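Local structure of Peptide/nickel transport system substrate-binding protein (Listeria monocytogenes serotype 1/2a, 5KZT) at residues Ser305-Val310 / Ser315-Asn320. The protein probably binds peptides outside the cell and delivers them to a membrane transporter for uptake, and is captured here with a peptide bound. Numbering follows the deposited sequence.
Sequences SYTDTV and SKPANN
Thr-307, on the helix running through 305-310, brings its CA to 5.9 Å from that of Lys-316, where the chain has turned back into the short strand 316-317. Thr-307 carries nearly all of the helix side of the contact. Its CG2 lies over the backbone between Lys-316 and Pro-317, 3.8 Å from the Lys-316 carbonyl carbon, while OG1 meets Pro-317 CD, 3.7 Å away; the two side chains cross at about a right angle. With chi1 at 61°, OG1 sits between the backbone N and the carbonyl carbon, and it hydrogen-bonds to Gln-304 O one turn back. Two waters fill in the polar side. One bridges Thr-307 O and Ser-315 O, 2.9 Å from the latter; the other is within bonding distance of Thr-307 OG1, Asp-308 OD1 (2.8 Å) and, weakly, Ser-315 O, more acceptors than it has protons. The direct touches are van der Waals contacts. Thr-307 also touches Tyr-495 of strand 491-503, with which strand 316-317 pairs antiparallel through Lys-316 and Gln-496, at the margin of a mixed sheet of this family 5 solute-binding protein, while Val-310 packs the helix against helix 377-393.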
# COMPACT_ATOMS: atom_id res chain seq x y z
N SER A 305 -15.56 -18.58 -6.53
CA SER A 305 -14.94 -19.82 -6.12
C SER A 305 -13.57 -19.56 -5.52
O SER A 305 -13.23 -20.14 -4.49
CB SER A 305 -14.82 -20.79 -7.29
OG SER A 305 -14.23 -21.99 -6.88
N TYR A 306 -12.80 -18.67 -6.16
CA TYR A 306 -11.52 -18.22 -5.65
C TYR A 306 -11.62 -17.82 -4.18
O TYR A 306 -10.91 -18.37 -3.33
CB TYR A 306 -10.97 -17.04 -6.48
CG TYR A 306 -9.62 -16.59 -6.01
CD1 TYR A 306 -8.46 -17.18 -6.51
CD2 TYR A 306 -9.49 -15.60 -5.05
CE1 TYR A 306 -7.21 -16.79 -6.08
CE2 TYR A 306 -8.24 -15.20 -4.61
CZ TYR A 306 -7.10 -15.80 -5.13
OH TYR A 306 -5.85 -15.42 -4.71
N THR A 307 -12.50 -16.87 -3.86
CA THR A 307 -12.61 -16.40 -2.48
C THR A 307 -13.14 -17.48 -1.54
O THR A 307 -12.68 -17.56 -0.39
CB THR A 307 -13.49 -15.15 -2.33
OG1 THR A 307 -14.81 -15.43 -2.77
CG2 THR A 307 -12.93 -14.02 -3.14
N ASP A 308 -14.08 -18.29 -2.02
CA ASP A 308 -14.65 -19.41 -1.24
C ASP A 308 -13.69 -20.57 -1.00
O ASP A 308 -13.95 -21.41 -0.15
CB ASP A 308 -15.87 -20.04 -1.96
CG ASP A 308 -17.11 -19.13 -2.00
OD1 ASP A 308 -17.12 -18.06 -1.36
OD2 ASP A 308 -18.08 -19.51 -2.71
N THR A 309 -12.66 -20.69 -1.83
CA THR A 309 -11.75 -21.83 -1.80
C THR A 309 -10.39 -21.44 -1.27
O THR A 309 -9.87 -22.07 -0.36
CB THR A 309 -11.58 -22.41 -3.23
OG1 THR A 309 -12.88 -22.74 -3.74
CG2 THR A 309 -10.68 -23.65 -3.25
N VAL A 310 -9.80 -20.40 -1.85
CA VAL A 310 -8.43 -20.00 -1.50
C VAL A 310 -8.36 -19.13 -0.24
O VAL A 310 -7.46 -19.33 0.57
CB VAL A 310 -7.76 -19.28 -2.69
CG1 VAL A 310 -6.39 -18.72 -2.30
CG2 VAL A 310 -7.65 -20.24 -3.87
N SER A 315 -12.93 -12.27 2.69
CA SER A 315 -12.67 -11.58 1.42
C SER A 315 -13.82 -11.86 0.49
O SER A 315 -14.47 -12.90 0.58
CB SER A 315 -11.35 -12.05 0.79
OG SER A 315 -10.23 -11.69 1.58
N LYS A 316 -14.12 -10.92 -0.40
CA LYS A 316 -15.17 -11.15 -1.38
C LYS A 316 -14.76 -10.72 -2.78
O LYS A 316 -13.83 -9.94 -2.92
CB LYS A 316 -16.48 -10.49 -0.95
CG LYS A 316 -16.49 -8.98 -0.82
CD LYS A 316 -17.79 -8.57 -0.11
CE LYS A 316 -18.17 -7.13 -0.41
NZ LYS A 316 -17.42 -6.18 0.44
N PRO A 317 -15.44 -11.28 -3.82
CA PRO A 317 -15.13 -10.92 -5.20
C PRO A 317 -15.20 -9.43 -5.44
O PRO A 317 -16.03 -8.75 -4.84
CB PRO A 317 -16.20 -11.63 -6.01
CG PRO A 317 -16.51 -12.83 -5.19
CD PRO A 317 -16.51 -12.31 -3.78
N ALA A 318 -14.31 -8.95 -6.29
CA ALA A 318 -14.23 -7.56 -6.69
C ALA A 318 -14.52 -7.49 -8.17
O ALA A 318 -13.96 -8.27 -8.95
CB ALA A 318 -12.85 -7.01 -6.40
N ASN A 319 -15.41 -6.57 -8.55
CA ASN A 319 -15.67 -6.22 -9.95
C ASN A 319 -15.45 -4.72 -10.18
O ASN A 319 -16.01 -4.11 -11.11
CB ASN A 319 -17.09 -6.62 -10.30
CG ASN A 319 -17.33 -8.10 -10.12
OD1 ASN A 319 -18.10 -8.52 -9.27
ND2 ASN A 319 -16.67 -8.90 -10.92
N ASN A 320 -14.64 -4.14 -9.29
CA ASN A 320 -14.22 -2.76 -9.32
C ASN A 320 -12.80 -2.68 -8.75
O ASN A 320 -12.42 -3.46 -7.85
CB ASN A 320 -15.09 -1.88 -8.44
CG ASN A 320 -16.54 -1.89 -8.85
OD1 ASN A 320 -17.29 -2.79 -8.49
ND2 ASN A 320 -16.95 -0.88 -9.61
O HOH W 1 -13.26 -15.28 1.66
O HOH W 2 -15.59 -16.04 -0.08